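Local coordinates for protein transglutaminase-like enzymes, putative cysteine protease (PDB 3ISR) that probably acts as a cysteine protease or a related thiol-dependent enzyme of the transglutaminase-like superfamily, at residues 192-203 and 215-226. Numbering follows the deposited sequence.
Sequences CRALSIPARYFT and HACFEAYIGGNW
With CG set between its backbone N and carbonyl carbon (chi1 66°) and the chain extended from there to NE, Arg200 runs across the face of Trp226, whose CG is anti to its carbonyl carbon (chi1 -72°), which lays the indole alongside the arginine chain. The guanidinium lies nearly flat on the indole, planes 10° apart, and Arg200 CZ stands 3.6 Å from the centroid of the five-membered ring, a cation-pi stack; the CD methylene sits over the six-membered ring as a CH-pi contact. Tyr221 meets the opposite face of the indole with its edge, CD1 lying over the rim. At the edge of the guanidinium, Arg200 NE and NH2 both donate in its plane to Glu219 OE1, at 2.7 and 2.9 Å respectively, closing a side-on salt bridge that, together with the stack, should fix the rotation of the group. Glu219 OE2 lies 3.6 Å from Phe202 CD1, and Cys217 SG meets the same ring obliquely, 3.7 Å from CD2.

Beneath these side chains the strands pair antiparallel: Arg200 with Glu219 and Phe202 with Cys217 form hydrogen-bonded pairs, and Tyr221 N donates to Pro198 O. Ala199, Tyr201, Phe218 and Ala216 point to the other face, where Ala216 CB approaches Tyr201 OH at 3.4 Å and Cys192 SG meets the Phe218 ring obliquely, 3.8 Å from Phe218 CE1.

Strand 215-222 begins with His215, whose NE2 is hydrogen-bonded to Asp230 OD2, a pair consistent with the catalytic Cys-His-Asp arrangement of transglutaminase-like enzymes. The hairpin forms the centre of a four-stranded antiparallel sheet, between strands 225-229 and 240-246. Helices 142-156 and 181-194 pack on the face carrying Tyr201 and Phe218, the latter helix leading into strand 199-206 through a Schellman motif at Ser196.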
ATOM      1  N   CYS B 192       7.817  -0.669  18.752  1.00 16.17           N
ATOM      2  CA  CYS B 192       8.187  -1.525  19.900  1.00 15.35           C
ATOM      3  C   CYS B 192       8.143  -3.001  19.547  1.00 15.59           C
ATOM      4  O   CYS B 192       9.097  -3.734  19.794  1.00 13.88           O
ATOM      5  CB  CYS B 192       7.239  -1.326  21.064  1.00 15.79           C
ATOM      6  SG  CYS B 192       7.511   0.178  21.978  1.00 19.41           S
ATOM      7  N   ARG B 193       7.015  -3.450  18.998  1.00 15.08           N
ATOM      8  CA  ARG B 193       6.903  -4.861  18.645  1.00 15.52           C
ATOM      9  C   ARG B 193       7.955  -5.272  17.622  1.00 15.83           C
ATOM     10  O   ARG B 193       8.436  -6.411  17.640  1.00 15.36           O
ATOM     11  CB  ARG B 193       5.516  -5.178  18.088  1.00 15.66           C
ATOM     12  CG  ARG B 193       4.414  -5.029  19.112  1.00 15.65           C
ATOM     13  CD  ARG B 193       3.086  -5.540  18.546  1.00 14.95           C
ATOM     14  NE  ARG B 193       2.004  -5.220  19.483  1.00 12.42           N
ATOM     15  CZ  ARG B 193       0.768  -4.920  19.118  1.00 13.12           C
ATOM     16  NH1 ARG B 193       0.436  -4.945  17.817  1.00 11.99           N
ATOM     17  NH2 ARG B 193      -0.126  -4.586  20.050  1.00 11.88           N
ATOM     18  N   ALA B 194       8.303  -4.355  16.726  1.00 15.56           N
ATOM     19  CA  ALA B 194       9.301  -4.656  15.685  1.00 16.20           C
ATOM     20  C   ALA B 194      10.646  -4.988  16.323  1.00 16.53           C
ATOM     21  O   ALA B 194      11.465  -5.718  15.741  1.00 16.82           O
ATOM     22  CB  ALA B 194       9.422  -3.462  14.735  1.00 15.76           C
ATOM     23  N   LEU B 195      10.866  -4.448  17.522  1.00 16.63           N
ATOM     24  CA  LEU B 195      12.090  -4.685  18.313  1.00 17.90           C
ATOM     25  C   LEU B 195      11.915  -5.738  19.411  1.00 17.60           C
ATOM     26  O   LEU B 195      12.731  -5.817  20.342  1.00 18.32           O
ATOM     27  CB  LEU B 195      12.591  -3.366  18.939  1.00 17.64           C
ATOM     28  CG  LEU B 195      12.983  -2.263  17.945  1.00 20.16           C
ATOM     29  CD1 LEU B 195      13.020  -0.893  18.629  1.00 21.42           C
ATOM     30  CD2 LEU B 195      14.305  -2.585  17.243  1.00 20.18           C
ATOM     31  N   SER B 196      10.864  -6.550  19.300  1.00 16.75           N
ATOM     32  CA  SER B 196      10.559  -7.622  20.273  1.00 16.83           C
ATOM     33  C   SER B 196      10.260  -7.096  21.679  1.00 16.57           C
ATOM     34  O   SER B 196      10.633  -7.713  22.678  1.00 16.32           O
ATOM     35  CB  SER B 196      11.673  -8.681  20.333  1.00 16.95           C
ATOM     36  OG  SER B 196      12.001  -9.137  19.031  1.00 19.71           O
ATOM     37  N   ILE B 197       9.574  -5.960  21.756  1.00 15.60           N
ATOM     38  CA  ILE B 197       9.151  -5.416  23.049  1.00 15.57           C
ATOM     39  C   ILE B 197       7.618  -5.455  23.048  1.00 15.35           C
ATOM     40  O   ILE B 197       6.999  -4.874  22.155  1.00 16.22           O
ATOM     41  CB  ILE B 197       9.657  -3.955  23.217  1.00 15.31           C
ATOM     42  CG1 ILE B 197      11.182  -3.910  23.151  1.00 15.44           C
ATOM     43  CG2 ILE B 197       9.169  -3.317  24.552  1.00 16.01           C
ATOM     44  CD1 ILE B 197      11.735  -2.496  22.887  1.00 18.55           C
ATOM     45  N   PRO B 198       6.992  -6.145  24.022  1.00 15.21           N
ATOM     46  CA  PRO B 198       5.536  -6.190  23.965  1.00 14.34           C
ATOM     47  C   PRO B 198       4.940  -4.802  24.156  1.00 14.58           C
ATOM     48  O   PRO B 198       5.439  -4.021  24.961  1.00 14.83           O
ATOM     49  CB  PRO B 198       5.140  -7.128  25.119  1.00 14.90           C
ATOM     50  CG  PRO B 198       6.423  -7.860  25.500  1.00 15.33           C
ATOM     51  CD  PRO B 198       7.542  -6.908  25.156  1.00 14.73           C
ATOM     52  N   ALA B 199       3.898  -4.478  23.395  1.00 14.00           N
ATOM     53  CA  ALA B 199       3.284  -3.144  23.527  1.00 14.62           C
ATOM     54  C   ALA B 199       1.804  -3.231  23.261  1.00 14.40           C
ATOM     55  O   ALA B 199       1.369  -4.085  22.491  1.00 14.90           O
ATOM     56  CB  ALA B 199       3.932  -2.162  22.575  1.00 15.00           C
ATOM     57  N   ARG B 200       1.023  -2.356  23.900  1.00 14.14           N
ATOM     58  CA  ARG B 200      -0.409  -2.398  23.708  1.00 13.22           C
ATOM     59  C   ARG B 200      -0.986  -0.976  23.629  1.00 12.31           C
ATOM     60  O   ARG B 200      -0.358  -0.007  24.056  1.00 12.94           O
ATOM     61  CB  ARG B 200      -1.088  -3.203  24.828  1.00 13.91           C
ATOM     62  CG  ARG B 200      -0.968  -2.532  26.234  1.00 16.18           C
ATOM     63  CD  ARG B 200      -1.540  -3.422  27.337  1.00 18.30           C
ATOM     64  NE  ARG B 200      -1.664  -2.665  28.582  1.00 17.54           N
ATOM     65  CZ  ARG B 200      -1.976  -3.189  29.761  1.00 20.07           C
ATOM     66  NH1 ARG B 200      -2.207  -4.495  29.890  1.00 18.33           N
ATOM     67  NH2 ARG B 200      -2.070  -2.398  30.824  1.00 19.03           N
ATOM     68  N   TYR B 201      -2.188  -0.894  23.096  1.00  8.71           N
ATOM     69  CA  TYR B 201      -2.891   0.357  22.894  1.00  7.65           C
ATOM     70  C   TYR B 201      -3.657   0.744  24.168  1.00  7.05           C
ATOM     71  O   TYR B 201      -4.257  -0.114  24.818  1.00  6.42           O
ATOM     72  CB  TYR B 201      -3.853   0.102  21.742  1.00  7.32           C
ATOM     73  CG  TYR B 201      -4.601   1.280  21.180  1.00  7.69           C
ATOM     74  CD1 TYR B 201      -3.963   2.191  20.344  1.00  6.88           C
ATOM     75  CD2 TYR B 201      -5.974   1.419  21.403  1.00  8.72           C
ATOM     76  CE1 TYR B 201      -4.666   3.248  19.766  1.00  6.98           C
ATOM     77  CE2 TYR B 201      -6.689   2.482  20.841  1.00  8.74           C
ATOM     78  CZ  TYR B 201      -6.009   3.389  20.025  1.00  7.44           C
ATOM     79  OH  TYR B 201      -6.670   4.437  19.439  1.00  6.34           O
ATOM     80  N   PHE B 202      -3.637   2.035  24.502  1.00  6.00           N
ATOM     81  CA  PHE B 202      -4.284   2.560  25.715  1.00  6.63           C
ATOM     82  C   PHE B 202      -5.200   3.718  25.300  1.00  5.40           C
ATOM     83  O   PHE B 202      -4.767   4.628  24.603  1.00  4.81           O
ATOM     84  CB  PHE B 202      -3.183   3.040  26.684  1.00  6.58           C
ATOM     85  CG  PHE B 202      -3.699   3.716  27.965  1.00  8.92           C
ATOM     86  CD1 PHE B 202      -3.587   3.080  29.191  1.00 10.50           C
ATOM     87  CD2 PHE B 202      -4.252   4.988  27.928  1.00  9.42           C
ATOM     88  CE1 PHE B 202      -4.042   3.703  30.382  1.00 10.56           C
ATOM     89  CE2 PHE B 202      -4.710   5.623  29.109  1.00  9.86           C
ATOM     90  CZ  PHE B 202      -4.592   4.963  30.333  1.00  9.70           C
ATOM     91  N   THR B 203      -6.462   3.672  25.711  1.00  5.55           N
ATOM     92  CA  THR B 203      -7.364   4.822  25.519  1.00  6.42           C
ATOM     93  C   THR B 203      -7.813   5.349  26.867  1.00  6.50           C
ATOM     94  O   THR B 203      -7.960   4.579  27.808  1.00  6.67           O
ATOM     95  CB  THR B 203      -8.592   4.484  24.678  1.00  6.64           C
ATOM     96  OG1 THR B 203      -9.331   3.410  25.292  1.00  7.86           O
ATOM     97  CG2 THR B 203      -8.150   4.040  23.283  1.00  7.22           C
ATOM     98  N   HIS B 215      -8.419  10.267  24.454  1.00 14.40           N
ATOM     99  CA  HIS B 215      -7.009  10.280  24.169  1.00 15.06           C
ATOM    100  C   HIS B 215      -6.543   8.860  23.952  1.00 15.39           C
ATOM    101  O   HIS B 215      -7.124   7.933  24.506  1.00 16.51           O
ATOM    102  CB  HIS B 215      -6.231  10.926  25.316  1.00 15.91           C
ATOM    103  CG  HIS B 215      -4.832  11.298  24.945  1.00 16.86           C
ATOM    104  ND1 HIS B 215      -4.547  12.132  23.889  1.00 19.58           N
ATOM    105  CD2 HIS B 215      -3.643  10.946  25.480  1.00 18.44           C
ATOM    106  CE1 HIS B 215      -3.240  12.287  23.792  1.00 18.99           C
ATOM    107  NE2 HIS B 215      -2.667  11.574  24.745  1.00 19.67           N
ATOM    108  N   ALA B 216      -5.518   8.696  23.132  1.00 14.45           N
ATOM    109  CA  ALA B 216      -4.918   7.380  22.904  1.00 15.10           C
ATOM    110  C   ALA B 216      -3.407   7.456  23.032  1.00 15.70           C
ATOM    111  O   ALA B 216      -2.794   8.388  22.527  1.00 16.84           O
ATOM    112  CB  ALA B 216      -5.319   6.840  21.499  1.00 14.21           C
ATOM    113  N   CYS B 217      -2.809   6.474  23.710  1.00 15.04           N
ATOM    114  CA  CYS B 217      -1.374   6.331  23.730  1.00 15.58           C
ATOM    115  C   CYS B 217      -1.019   4.853  23.839  1.00 14.80           C
ATOM    116  O   CYS B 217      -1.790   3.990  23.403  1.00 13.83           O
ATOM    117  CB  CYS B 217      -0.733   7.190  24.813  1.00 16.80           C
ATOM    118  SG  CYS B 217      -1.452   6.960  26.426  1.00 20.67           S
ATOM    119  N   PHE B 218       0.157   4.541  24.359  1.00 14.57           N
ATOM    120  CA  PHE B 218       0.539   3.137  24.400  1.00 14.63           C
ATOM    121  C   PHE B 218       1.323   2.778  25.651  1.00 15.12           C
ATOM    122  O   PHE B 218       1.819   3.670  26.360  1.00 14.87           O
ATOM    123  CB  PHE B 218       1.281   2.729  23.110  1.00 14.64           C
ATOM    124  CG  PHE B 218       2.707   3.227  23.010  1.00 14.71           C
ATOM    125  CD1 PHE B 218       3.775   2.393  23.340  1.00 15.00           C
ATOM    126  CD2 PHE B 218       2.986   4.497  22.520  1.00 14.68           C
ATOM    127  CE1 PHE B 218       5.103   2.860  23.230  1.00 16.51           C
ATOM    128  CE2 PHE B 218       4.274   4.962  22.415  1.00 13.58           C
ATOM    129  CZ  PHE B 218       5.337   4.148  22.746  1.00 15.12           C
ATOM    130  N   GLU B 219       1.418   1.477  25.926  1.00 14.84           N
ATOM    131  CA  GLU B 219       2.182   0.986  27.057  1.00 14.99           C
ATOM    132  C   GLU B 219       3.094  -0.105  26.555  1.00 14.75           C
ATOM    133  O   GLU B 219       2.722  -0.850  25.662  1.00 14.45           O
ATOM    134  CB  GLU B 219       1.257   0.440  28.147  1.00 15.74           C
ATOM    135  CG  GLU B 219       0.337   1.515  28.784  1.00 17.65           C
ATOM    136  CD  GLU B 219      -0.693   0.906  29.727  1.00 21.20           C
ATOM    137  OE1 GLU B 219      -1.357  -0.073  29.326  1.00 23.44           O
ATOM    138  OE2 GLU B 219      -0.849   1.399  30.871  1.00 22.64           O
ATOM    139  N   ALA B 220       4.318  -0.128  27.064  1.00 14.12           N
ATOM    140  CA  ALA B 220       5.275  -1.171  26.718  1.00 14.31           C
ATOM    141  C   ALA B 220       5.544  -1.994  27.958  1.00 14.30           C
ATOM    142  O   ALA B 220       5.600  -1.450  29.065  1.00 14.35           O
ATOM    143  CB  ALA B 220       6.578  -0.563  26.202  1.00 15.19           C
ATOM    144  N   TYR B 221       5.772  -3.291  27.779  1.00 14.52           N
ATOM    145  CA  TYR B 221       6.004  -4.149  28.931  1.00 15.07           C
ATOM    146  C   TYR B 221       7.488  -4.241  29.164  1.00 15.26           C
ATOM    147  O   TYR B 221       8.210  -4.871  28.381  1.00 15.23           O
ATOM    148  CB  TYR B 221       5.406  -5.529  28.694  1.00 14.93           C
ATOM    149  CG  TYR B 221       5.350  -6.406  29.915  1.00 15.82           C
ATOM    150  CD1 TYR B 221       4.325  -6.251  30.864  1.00 16.56           C
ATOM    151  CD2 TYR B 221       6.290  -7.413  30.112  1.00 14.56           C
ATOM    152  CE1 TYR B 221       4.247  -7.078  31.995  1.00 16.45           C
ATOM    153  CE2 TYR B 221       6.210  -8.258  31.243  1.00 15.70           C
ATOM    154  CZ  TYR B 221       5.184  -8.080  32.163  1.00 15.42           C
ATOM    155  OH  TYR B 221       5.099  -8.902  33.271  1.00 16.93           O
ATOM    156  N   ILE B 222       7.940  -3.596  30.236  1.00 15.23           N
ATOM    157  CA  ILE B 222       9.359  -3.426  30.507  1.00 15.78           C
ATOM    158  C   ILE B 222       9.626  -3.809  31.949  1.00 15.79           C
ATOM    159  O   ILE B 222       9.054  -3.214  32.876  1.00 14.65           O
ATOM    160  CB  ILE B 222       9.824  -1.949  30.328  1.00 16.20           C
ATOM    161  CG1 ILE B 222       9.449  -1.407  28.939  1.00 18.29           C
ATOM    162  CG2 ILE B 222      11.336  -1.846  30.573  1.00 16.94           C
ATOM    163  CD1 ILE B 222       9.597   0.106  28.808  1.00 18.51           C
ATOM    164  N   GLY B 223      10.487  -4.802  32.132  1.00 16.37           N
ATOM    165  CA  GLY B 223      10.865  -5.248  33.476  1.00 16.54           C
ATOM    166  C   GLY B 223       9.675  -5.699  34.294  1.00 16.41           C
ATOM    167  O   GLY B 223       9.639  -5.492  35.506  1.00 16.12           O
ATOM    168  N   GLY B 224       8.695  -6.313  33.641  1.00 15.18           N
ATOM    169  CA  GLY B 224       7.561  -6.881  34.366  1.00 15.55           C
ATOM    170  C   GLY B 224       6.394  -5.928  34.613  1.00 15.23           C
ATOM    171  O   GLY B 224       5.415  -6.295  35.260  1.00 16.03           O
ATOM    172  N   ASN B 225       6.487  -4.721  34.068  1.00 14.96           N
ATOM    173  CA  ASN B 225       5.453  -3.717  34.250  1.00 15.10           C
ATOM    174  C   ASN B 225       5.061  -3.092  32.938  1.00 14.48           C
ATOM    175  O   ASN B 225       5.922  -2.847  32.107  1.00 14.32           O
ATOM    176  CB  ASN B 225       5.958  -2.604  35.168  1.00 14.77           C
ATOM    177  CG  ASN B 225       6.301  -3.114  36.554  1.00 17.27           C
ATOM    178  OD1 ASN B 225       7.451  -3.056  36.978  1.00 20.79           O
ATOM    179  ND2 ASN B 225       5.305  -3.631  37.260  1.00 15.77           N
ATOM    180  N   TRP B 226       3.776  -2.774  32.785  1.00 14.20           N
ATOM    181  CA  TRP B 226       3.320  -1.982  31.637  1.00 14.31           C
ATOM    182  C   TRP B 226       3.641  -0.511  31.925  1.00 14.78           C
ATOM    183  O   TRP B 226       3.142   0.055  32.909  1.00 15.02           O
ATOM    184  CB  TRP B 226       1.816  -2.174  31.412  1.00 13.53           C
ATOM    185  CG  TRP B 226       1.481  -3.499  30.876  1.00 14.25           C
ATOM    186  CD1 TRP B 226       0.950  -4.556  31.563  1.00 15.80           C
ATOM    187  CD2 TRP B 226       1.678  -3.952  29.523  1.00 13.73           C
ATOM    188  NE1 TRP B 226       0.796  -5.640  30.715  1.00 15.81           N
ATOM    189  CE2 TRP B 226       1.234  -5.291  29.461  1.00 14.96           C
ATOM    190  CE3 TRP B 226       2.178  -3.345  28.360  1.00 13.57           C
ATOM    191  CZ2 TRP B 226       1.263  -6.044  28.268  1.00 16.11           C
ATOM    192  CZ3 TRP B 226       2.220  -4.103  27.163  1.00 14.86           C
ATOM    193  CH2 TRP B 226       1.768  -5.435  27.137  1.00 15.18           C
TER